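Local coordinates for uncharacterized protein (Escherichia coli O157:H7, PDB 4ZV9) that is of unknown function but belongs to the dienelactone hydrolase family of alpha/beta hydrolases, so it probably cleaves an ester or related bond, at residues A[34-48]-A[114-128]. Sequence-based numbering, arbitrary orientation. Where two conformers were deposited one is given.
Sequences KPAKMSGKTPAVVVV and MQRYPQATGKVGITG
Val46 meets both Val124 and Ile126 on one face of two parallel strands, 42-48 and 123-128. Its CG2 lies 4.0 Å from Val124 CG1, while its CG1 runs beside the Ile126 tip. Ile126 CG1 stands anti to the backbone N (chi1 -169°), which carries CD1 on to Val48 CG2 at 3.8 Å. At the other end of this face Ala44 CB packs on Met114 CB. The chain of Met114, a selenomethionine, is bent, and its selenium stays within 4.1 Å of Ala44 CB while the end leads away. On the opposite face fewer side chains meet across the strands: Thr127 CG2 touches Val45 CG1 and Val47 CG2, and Gly125 brings no side chain. Five backbone hydrogen bonds join the strands, from Ala44 N to Lys123 O through to Val48 N to Thr127 O. Before them a beta bulge shifts the register by two residues, and Thr42 pairs with Ala120. There Thr121 N reaches Thr42 O from above the carbonyl plane, 62° out of it.

Beyond the bulge the contact turns polar. Lys41 NZ gives hydrogen bonds to two carbonyls of the type I turn from Tyr117 to Ala120, Pro118 O at 2.8 Å and Ala120 O at 3.2 Å. The extended Lys34 chain brings NZ to Tyr117 OH (2.7 Å), in the plane of the ring at its edge. The same NZ gives a hydrogen bond to Gln119 OE1 at 2.6 Å.

These are central strands of the alpha/beta-hydrolase sheet. Helix 100-116 covers the Val46 and Ile126 face through Ile111, and Val45 and Val47 pack on helix 56-67. Strand 71-75 flanks strand 42-48, and strand 148-151 flanks strand 123-128, where Thr127 OG1 bonds Val150 O.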
ATOM      1  N   LYS A  34     -14.300   5.278  -2.719  1.00 24.27           N
ATOM      2  CA  LYS A  34     -15.058   5.292  -1.462  1.00 26.06           C
ATOM      3  C   LYS A  34     -16.183   4.274  -1.500  1.00 26.37           C
ATOM      4  O   LYS A  34     -16.675   3.939  -2.584  1.00 23.72           O
ATOM      5  CB  LYS A  34     -15.763   6.634  -1.285  1.00 27.44           C
ATOM      6  CG  LYS A  34     -14.888   7.854  -1.313  1.00 31.10           C
ATOM      7  CD  LYS A  34     -15.735   9.118  -1.393  1.00 32.70           C
ATOM      8  CE  LYS A  34     -14.832  10.336  -1.400  1.00 35.18           C
ATOM      9  NZ  LYS A  34     -15.559  11.598  -1.685  1.00 34.54           N
ATOM     10  N   PRO A  35     -16.630   3.803  -0.323  1.00 26.33           N
ATOM     11  CA  PRO A  35     -17.849   3.011  -0.286  1.00 28.90           C
ATOM     12  C   PRO A  35     -18.983   3.917  -0.785  1.00 30.51           C
ATOM     13  O   PRO A  35     -19.029   5.092  -0.412  1.00 30.48           O
ATOM     14  CB  PRO A  35     -18.032   2.689   1.215  1.00 31.47           C
ATOM     15  CG  PRO A  35     -16.674   2.822   1.806  1.00 30.51           C
ATOM     16  CD  PRO A  35     -15.968   3.880   0.991  1.00 29.80           C
ATOM     17  N   ALA A  36     -19.852   3.406  -1.650  1.00 32.94           N
ATOM     18  CA  ALA A  36     -20.925   4.221  -2.230  1.00 37.25           C
ATOM     19  C   ALA A  36     -21.932   4.697  -1.187  1.00 43.78           C
ATOM     20  O   ALA A  36     -22.472   5.798  -1.288  1.00 41.81           O
ATOM     21  CB  ALA A  36     -21.642   3.458  -3.329  1.00 38.50           C
ATOM     22  N   LYS A  37     -22.202   3.856  -0.203  1.00 51.55           N
ATOM     23  CA  LYS A  37     -23.135   4.191   0.855  1.00 64.59           C
ATOM     24  C   LYS A  37     -22.372   4.464   2.144  1.00 67.86           C
ATOM     25  O   LYS A  37     -21.986   3.532   2.851  1.00 66.46           O
ATOM     26  CB  LYS A  37     -24.120   3.033   1.050  1.00 69.48           C
ATOM     27  CG  LYS A  37     -25.114   3.281   2.166  1.00 80.00           C
ATOM     28  CD  LYS A  37     -26.127   2.162   2.302  1.00 84.90           C
ATOM     29  CE  LYS A  37     -26.940   2.330   3.575  1.00 93.58           C
ATOM     30  NZ  LYS A  37     -27.943   1.245   3.740  1.00 97.78           N
HETATM   31  N   MSE A  38     -22.164   5.741   2.446  1.00 71.66           N
HETATM   32  CA  MSE A  38     -21.463   6.138   3.663  1.00 86.67           C
HETATM   33  C   MSE A  38     -22.262   7.208   4.354  1.00 85.31           C
HETATM   34  O   MSE A  38     -22.544   8.260   3.783  1.00 88.50           O
HETATM   35  CB  MSE A  38     -20.044   6.603   3.335  1.00100.32           C
HETATM   36  CG  MSE A  38     -19.974   8.020   2.767  1.00116.81           C
HETATM   37 SE   MSE A  38     -18.450   8.264   1.549  0.96145.01          SE
HETATM   38  CE  MSE A  38     -16.999   7.316   2.486  1.00125.78           C
ATOM     39  N   SER A  39     -22.668   6.935   5.585  1.00 70.04           N
ATOM     40  CA  SER A  39     -23.405   7.917   6.359  1.00 72.72           C
ATOM     41  C   SER A  39     -22.377   8.833   7.027  1.00 66.74           C
ATOM     42  O   SER A  39     -22.271  10.008   6.691  1.00 76.16           O
ATOM     43  CB  SER A  39     -24.312   7.237   7.399  1.00 72.59           C
ATOM     44  OG  SER A  39     -23.549   6.653   8.431  1.00 75.13           O
ATOM     45  N   GLY A  40     -21.586   8.274   7.933  1.00 51.34           N
ATOM     46  CA  GLY A  40     -20.620   9.064   8.701  1.00 46.14           C
ATOM     47  C   GLY A  40     -19.216   9.058   8.131  1.00 38.37           C
ATOM     48  O   GLY A  40     -18.986   8.578   7.021  1.00 36.81           O
ATOM     49  N   LYS A  41     -18.280   9.569   8.912  1.00 33.09           N
ATOM     50  CA  LYS A  41     -16.877   9.567   8.536  1.00 29.84           C
ATOM     51  C   LYS A  41     -16.355   8.127   8.471  1.00 29.22           C
ATOM     52  O   LYS A  41     -16.762   7.254   9.240  1.00 27.29           O
ATOM     53  CB  LYS A  41     -16.042  10.378   9.521  1.00 31.02           C
ATOM     54  CG  LYS A  41     -16.240  11.893   9.442  1.00 29.51           C
ATOM     55  CD  LYS A  41     -15.530  12.561  10.622  1.00 28.83           C
ATOM     56  CE  LYS A  41     -15.428  14.060  10.478  1.00 29.14           C
ATOM     57  NZ  LYS A  41     -14.416  14.465   9.464  1.00 26.96           N
ATOM     58  N   THR A  42     -15.447   7.884   7.532  1.00 28.06           N
ATOM     59  CA  THR A  42     -14.922   6.552   7.262  1.00 28.11           C
ATOM     60  C   THR A  42     -13.388   6.557   7.372  1.00 27.25           C
ATOM     61  O   THR A  42     -12.754   7.519   6.967  1.00 25.92           O
ATOM     62  CB  THR A  42     -15.328   6.149   5.815  1.00 29.48           C
ATOM     63  OG1 THR A  42     -16.744   6.334   5.633  1.00 30.50           O
ATOM     64  CG2 THR A  42     -14.971   4.705   5.491  1.00 31.10           C
ATOM     65  N   PRO A  43     -12.782   5.468   7.890  1.00 27.36           N
ATOM     66  CA  PRO A  43     -11.315   5.408   7.922  1.00 25.72           C
ATOM     67  C   PRO A  43     -10.730   5.297   6.503  1.00 26.12           C
ATOM     68  O   PRO A  43     -11.435   4.897   5.560  1.00 23.70           O
ATOM     69  CB  PRO A  43     -11.015   4.128   8.721  1.00 30.89           C
ATOM     70  CG  PRO A  43     -12.326   3.654   9.269  1.00 30.89           C
ATOM     71  CD  PRO A  43     -13.397   4.227   8.393  1.00 29.03           C
ATOM     72  N   ALA A  44      -9.458   5.628   6.362  1.00 22.62           N
ATOM     73  CA  ALA A  44      -8.803   5.640   5.063  1.00 23.70           C
ATOM     74  C   ALA A  44      -7.581   4.712   4.978  1.00 24.27           C
ATOM     75  O   ALA A  44      -6.943   4.412   5.977  1.00 25.06           O
ATOM     76  CB  ALA A  44      -8.379   7.060   4.733  1.00 25.75           C
ATOM     77  N   VAL A  45      -7.272   4.289   3.755  1.00 22.74           N
ATOM     78  CA  VAL A  45      -6.109   3.467   3.477  1.00 23.14           C
ATOM     79  C   VAL A  45      -5.423   4.011   2.251  1.00 25.89           C
ATOM     80  O   VAL A  45      -6.075   4.246   1.215  1.00 20.66           O
ATOM     81  CB  VAL A  45      -6.500   2.015   3.208  1.00 26.19           C
ATOM     82  CG1 VAL A  45      -5.280   1.199   2.805  1.00 26.81           C
ATOM     83  CG2 VAL A  45      -7.177   1.410   4.427  1.00 27.31           C
ATOM     84  N   VAL A  46      -4.119   4.256   2.364  1.00 24.79           N
ATOM     85  CA  VAL A  46      -3.327   4.648   1.208  1.00 23.85           C
ATOM     86  C   VAL A  46      -2.807   3.332   0.602  1.00 23.19           C
ATOM     87  O   VAL A  46      -2.281   2.479   1.314  1.00 23.14           O
ATOM     88  CB  VAL A  46      -2.165   5.585   1.586  1.00 23.66           C
ATOM     89  CG1 VAL A  46      -1.200   5.781   0.422  1.00 23.40           C
ATOM     90  CG2 VAL A  46      -2.718   6.923   2.047  1.00 23.74           C
ATOM     91  N   VAL A  47      -2.955   3.184  -0.709  1.00 20.46           N
ATOM     92  CA  VAL A  47      -2.499   1.998  -1.414  1.00 20.59           C
ATOM     93  C   VAL A  47      -1.335   2.388  -2.316  1.00 21.46           C
ATOM     94  O   VAL A  47      -1.485   3.225  -3.203  1.00 20.62           O
ATOM     95  CB  VAL A  47      -3.636   1.395  -2.243  1.00 22.56           C
ATOM     96  CG1 VAL A  47      -3.148   0.185  -3.034  1.00 23.32           C
ATOM     97  CG2 VAL A  47      -4.795   1.012  -1.352  1.00 21.41           C
ATOM     98  N   VAL A  48      -0.179   1.778  -2.100  1.00 22.11           N
ATOM     99  CA  VAL A  48       1.020   2.121  -2.846  1.00 22.82           C
ATOM    100  C   VAL A  48       1.328   1.064  -3.891  1.00 24.44           C
ATOM    101  O   VAL A  48       1.453  -0.130  -3.581  1.00 25.20           O
ATOM    102  CB  VAL A  48       2.243   2.262  -1.930  1.00 24.50           C
ATOM    103  CG1 VAL A  48       3.436   2.786  -2.722  1.00 26.04           C
ATOM    104  CG2 VAL A  48       1.934   3.173  -0.753  1.00 27.13           C
HETATM  105  N   MSE A 114      -5.188  12.217   3.435  0.50 23.50           N
HETATM  106  CA  MSE A 114      -6.284  11.359   3.894  0.50 24.85           C
HETATM  107  C   MSE A 114      -6.561  11.586   5.373  0.50 27.36           C
HETATM  108  O   MSE A 114      -7.676  11.350   5.832  0.50 26.20           O
HETATM  109  CB  MSE A 114      -6.001   9.887   3.575  0.50 26.72           C
HETATM  110  CG  MSE A 114      -6.089   9.598   2.079  0.50 27.77           C
HETATM  111 SE   MSE A 114      -8.004   9.669   1.576  0.50 32.16          SE
HETATM  112  CE  MSE A 114      -8.159  11.512   0.959  0.50 29.16           C
ATOM    113  N   GLN A 115      -5.560  12.037   6.128  0.50 26.00           N
ATOM    114  CA  GLN A 115      -5.753  12.354   7.556  0.50 27.74           C
ATOM    115  C   GLN A 115      -6.726  13.510   7.728  0.50 28.18           C
ATOM    116  O   GLN A 115      -7.525  13.524   8.657  0.50 26.64           O
ATOM    117  CB  GLN A 115      -4.427  12.750   8.244  0.50 27.15           C
ATOM    118  CG  GLN A 115      -3.575  11.577   8.743  0.50 27.29           C
ATOM    119  CD  GLN A 115      -2.147  11.940   9.153  0.50 28.22           C
ATOM    120  OE1 GLN A 115      -1.623  12.977   8.773  0.50 29.23           O
ATOM    121  NE2 GLN A 115      -1.493  11.042   9.879  0.50 27.56           N
ATOM    122  N   ARG A 116      -6.643  14.475   6.823  1.00 30.73           N
ATOM    123  CA  ARG A 116      -7.454  15.681   6.897  1.00 34.80           C
ATOM    124  C   ARG A 116      -8.686  15.677   5.990  1.00 29.51           C
ATOM    125  O   ARG A 116      -9.427  16.656   5.950  1.00 30.23           O
ATOM    126  CB  ARG A 116      -6.573  16.874   6.540  1.00 37.66           C
ATOM    127  CG  ARG A 116      -5.299  16.900   7.371  1.00 47.91           C
ATOM    128  CD  ARG A 116      -4.272  17.865   6.827  1.00 57.07           C
ATOM    129  NE  ARG A 116      -2.947  17.613   7.385  1.00 67.74           N
ATOM    130  CZ  ARG A 116      -2.339  18.319   8.334  1.00 83.13           C
ATOM    131  NH1 ARG A 116      -2.899  19.396   8.881  1.00 95.86           N
ATOM    132  NH2 ARG A 116      -1.132  17.941   8.731  1.00 92.79           N
ATOM    133  N   TYR A 117      -8.900  14.590   5.269  1.00 26.55           N
ATOM    134  CA  TYR A 117     -10.010  14.500   4.322  1.00 25.63           C
ATOM    135  C   TYR A 117     -11.335  14.613   5.084  1.00 25.66           C
ATOM    136  O   TYR A 117     -11.580  13.826   5.990  1.00 23.54           O
ATOM    137  CB  TYR A 117      -9.925  13.182   3.553  1.00 26.49           C
ATOM    138  CG  TYR A 117     -10.821  13.122   2.327  1.00 26.20           C
ATOM    139  CD1 TYR A 117     -10.518  13.862   1.183  1.00 28.40           C
ATOM    140  CD2 TYR A 117     -11.933  12.314   2.302  1.00 28.95           C
ATOM    141  CE1 TYR A 117     -11.321  13.801   0.047  1.00 30.67           C
ATOM    142  CE2 TYR A 117     -12.748  12.248   1.176  1.00 27.57           C
ATOM    143  CZ  TYR A 117     -12.432  12.996   0.054  1.00 32.17           C
ATOM    144  OH  TYR A 117     -13.244  12.912  -1.058  1.00 41.95           O
ATOM    145  N   PRO A 118     -12.196  15.574   4.709  1.00 27.57           N
ATOM    146  CA  PRO A 118     -13.453  15.801   5.441  1.00 31.18           C
ATOM    147  C   PRO A 118     -14.339  14.577   5.661  1.00 28.21           C
ATOM    148  O   PRO A 118     -14.940  14.454   6.735  1.00 26.45           O
ATOM    149  CB  PRO A 118     -14.193  16.863   4.588  1.00 35.15           C
ATOM    150  CG  PRO A 118     -13.131  17.505   3.760  1.00 34.21           C
ATOM    151  CD  PRO A 118     -12.121  16.417   3.494  1.00 31.11           C
ATOM    152  N   GLN A 119     -14.426  13.683   4.674  1.00 23.30           N
ATOM    153  CA  GLN A 119     -15.265  12.494   4.807  1.00 24.30           C
ATOM    154  C   GLN A 119     -14.563  11.335   5.495  1.00 23.38           C
ATOM    155  O   GLN A 119     -15.200  10.318   5.792  1.00 22.60           O
ATOM    156  CB  GLN A 119     -15.791  12.028   3.446  1.00 24.84           C
ATOM    157  CG  GLN A 119     -16.743  13.003   2.803  1.00 28.38           C
ATOM    158  CD  GLN A 119     -17.147  12.566   1.409  1.00 37.62           C
ATOM    159  OE1 GLN A 119     -16.394  11.893   0.732  1.00 45.57           O
ATOM    160  NE2 GLN A 119     -18.337  12.948   0.978  1.00 44.00           N
ATOM    161  N   ALA A 120     -13.290  11.520   5.849  1.00 22.41           N
ATOM    162  CA  ALA A 120     -12.550  10.512   6.594  1.00 21.71           C
ATOM    163  C   ALA A 120     -12.530  10.790   8.119  1.00 23.10           C
ATOM    164  O   ALA A 120     -12.826  11.896   8.566  1.00 23.15           O
ATOM    165  CB  ALA A 120     -11.141  10.433   6.083  1.00 20.29           C
ATOM    166  N   THR A 121     -12.215   9.763   8.903  1.00 22.67           N
ATOM    167  CA  THR A 121     -12.217   9.877  10.373  1.00 25.49           C
ATOM    168  C   THR A 121     -10.967  10.539  10.906  1.00 25.88           C
ATOM    169  O   THR A 121     -10.941  10.991  12.047  1.00 27.24           O
ATOM    170  CB  THR A 121     -12.261   8.489  11.048  1.00 26.50           C
ATOM    171  OG1 THR A 121     -11.171   7.675  10.576  1.00 26.57           O
ATOM    172  CG2 THR A 121     -13.585   7.776  10.752  1.00 27.86           C
ATOM    173  N   GLY A 122      -9.906  10.528  10.110  1.00 25.94           N
ATOM    174  CA  GLY A 122      -8.609  11.002  10.590  1.00 27.01           C
ATOM    175  C   GLY A 122      -7.609   9.870  10.738  1.00 27.47           C
ATOM    176  O   GLY A 122      -6.406  10.119  10.762  1.00 30.39           O
ATOM    177  N   LYS A 123      -8.082   8.633  10.874  1.00 27.98           N
ATOM    178  CA  LYS A 123      -7.176   7.476  10.957  1.00 30.47           C
ATOM    179  C   LYS A 123      -6.833   6.996   9.538  1.00 28.31           C
ATOM    180  O   LYS A 123      -7.707   6.922   8.671  1.00 28.74           O
ATOM    181  CB  LYS A 123      -7.788   6.324  11.741  1.00 34.50           C
ATOM    182  CG  LYS A 123      -7.975   6.644  13.207  1.00 44.96           C
ATOM    183  CD  LYS A 123      -8.499   5.502  14.045  1.00 53.50           C
ATOM    184  CE  LYS A 123      -7.654   5.373  15.305  1.00 65.61           C
ATOM    185  NZ  LYS A 123      -8.344   4.534  16.317  1.00 71.68           N
ATOM    186  N   VAL A 124      -5.554   6.725   9.310  1.00 24.90           N
ATOM    187  CA  VAL A 124      -5.078   6.290   8.015  1.00 26.27           C
ATOM    188  C   VAL A 124      -4.146   5.088   8.155  1.00 28.68           C
ATOM    189  O   VAL A 124      -3.234   5.088   8.982  1.00 30.40           O
ATOM    190  CB  VAL A 124      -4.308   7.409   7.291  1.00 26.25           C
ATOM    191  CG1 VAL A 124      -3.873   6.934   5.916  1.00 26.55           C
ATOM    192  CG2 VAL A 124      -5.168   8.651   7.145  1.00 26.89           C
ATOM    193  N   GLY A 125      -4.401   4.073   7.345  1.00 24.66           N
ATOM    194  CA  GLY A 125      -3.540   2.906   7.257  1.00 26.51           C
ATOM    195  C   GLY A 125      -2.880   2.915   5.891  1.00 25.93           C
ATOM    196  O   GLY A 125      -3.221   3.742   5.035  1.00 21.76           O
ATOM    197  N   ILE A 126      -1.913   2.028   5.691  1.00 25.40           N
ATOM    198  CA  ILE A 126      -1.218   1.961   4.424  1.00 23.64           C
ATOM    199  C   ILE A 126      -0.908   0.509   4.048  1.00 25.31           C
ATOM    200  O   ILE A 126      -0.627  -0.319   4.919  1.00 26.49           O
ATOM    201  CB  ILE A 126       0.074   2.825   4.445  1.00 23.40           C
ATOM    202  CG1 ILE A 126       0.644   2.976   3.029  1.00 23.78           C
ATOM    203  CG2 ILE A 126       1.122   2.234   5.371  1.00 22.76           C
ATOM    204  CD1 ILE A 126       1.630   4.124   2.867  1.00 24.77           C
ATOM    205  N   THR A 127      -0.969   0.215   2.751  1.00 24.38           N
ATOM    206  CA  THR A 127      -0.595  -1.097   2.252  1.00 26.72           C
ATOM    207  C   THR A 127       0.009  -0.891   0.896  1.00 26.56           C
ATOM    208  O   THR A 127      -0.294   0.089   0.204  1.00 26.24           O
ATOM    209  CB  THR A 127      -1.793  -2.076   2.179  1.00 27.61           C
ATOM    210  OG1 THR A 127      -1.333  -3.397   1.868  1.00 28.33           O
ATOM    211  CG2 THR A 127      -2.809  -1.622   1.156  1.00 26.85           C
ATOM    212  N   GLY A 128       0.900  -1.789   0.523  1.00 25.86           N
ATOM    213  CA  GLY A 128       1.565  -1.701  -0.757  1.00 26.73           C
ATOM    214  C   GLY A 128       2.270  -2.985  -1.105  1.00 27.35           C
ATOM    215  O   GLY A 128       2.531  -3.818  -0.236  1.00 29.02           O
TER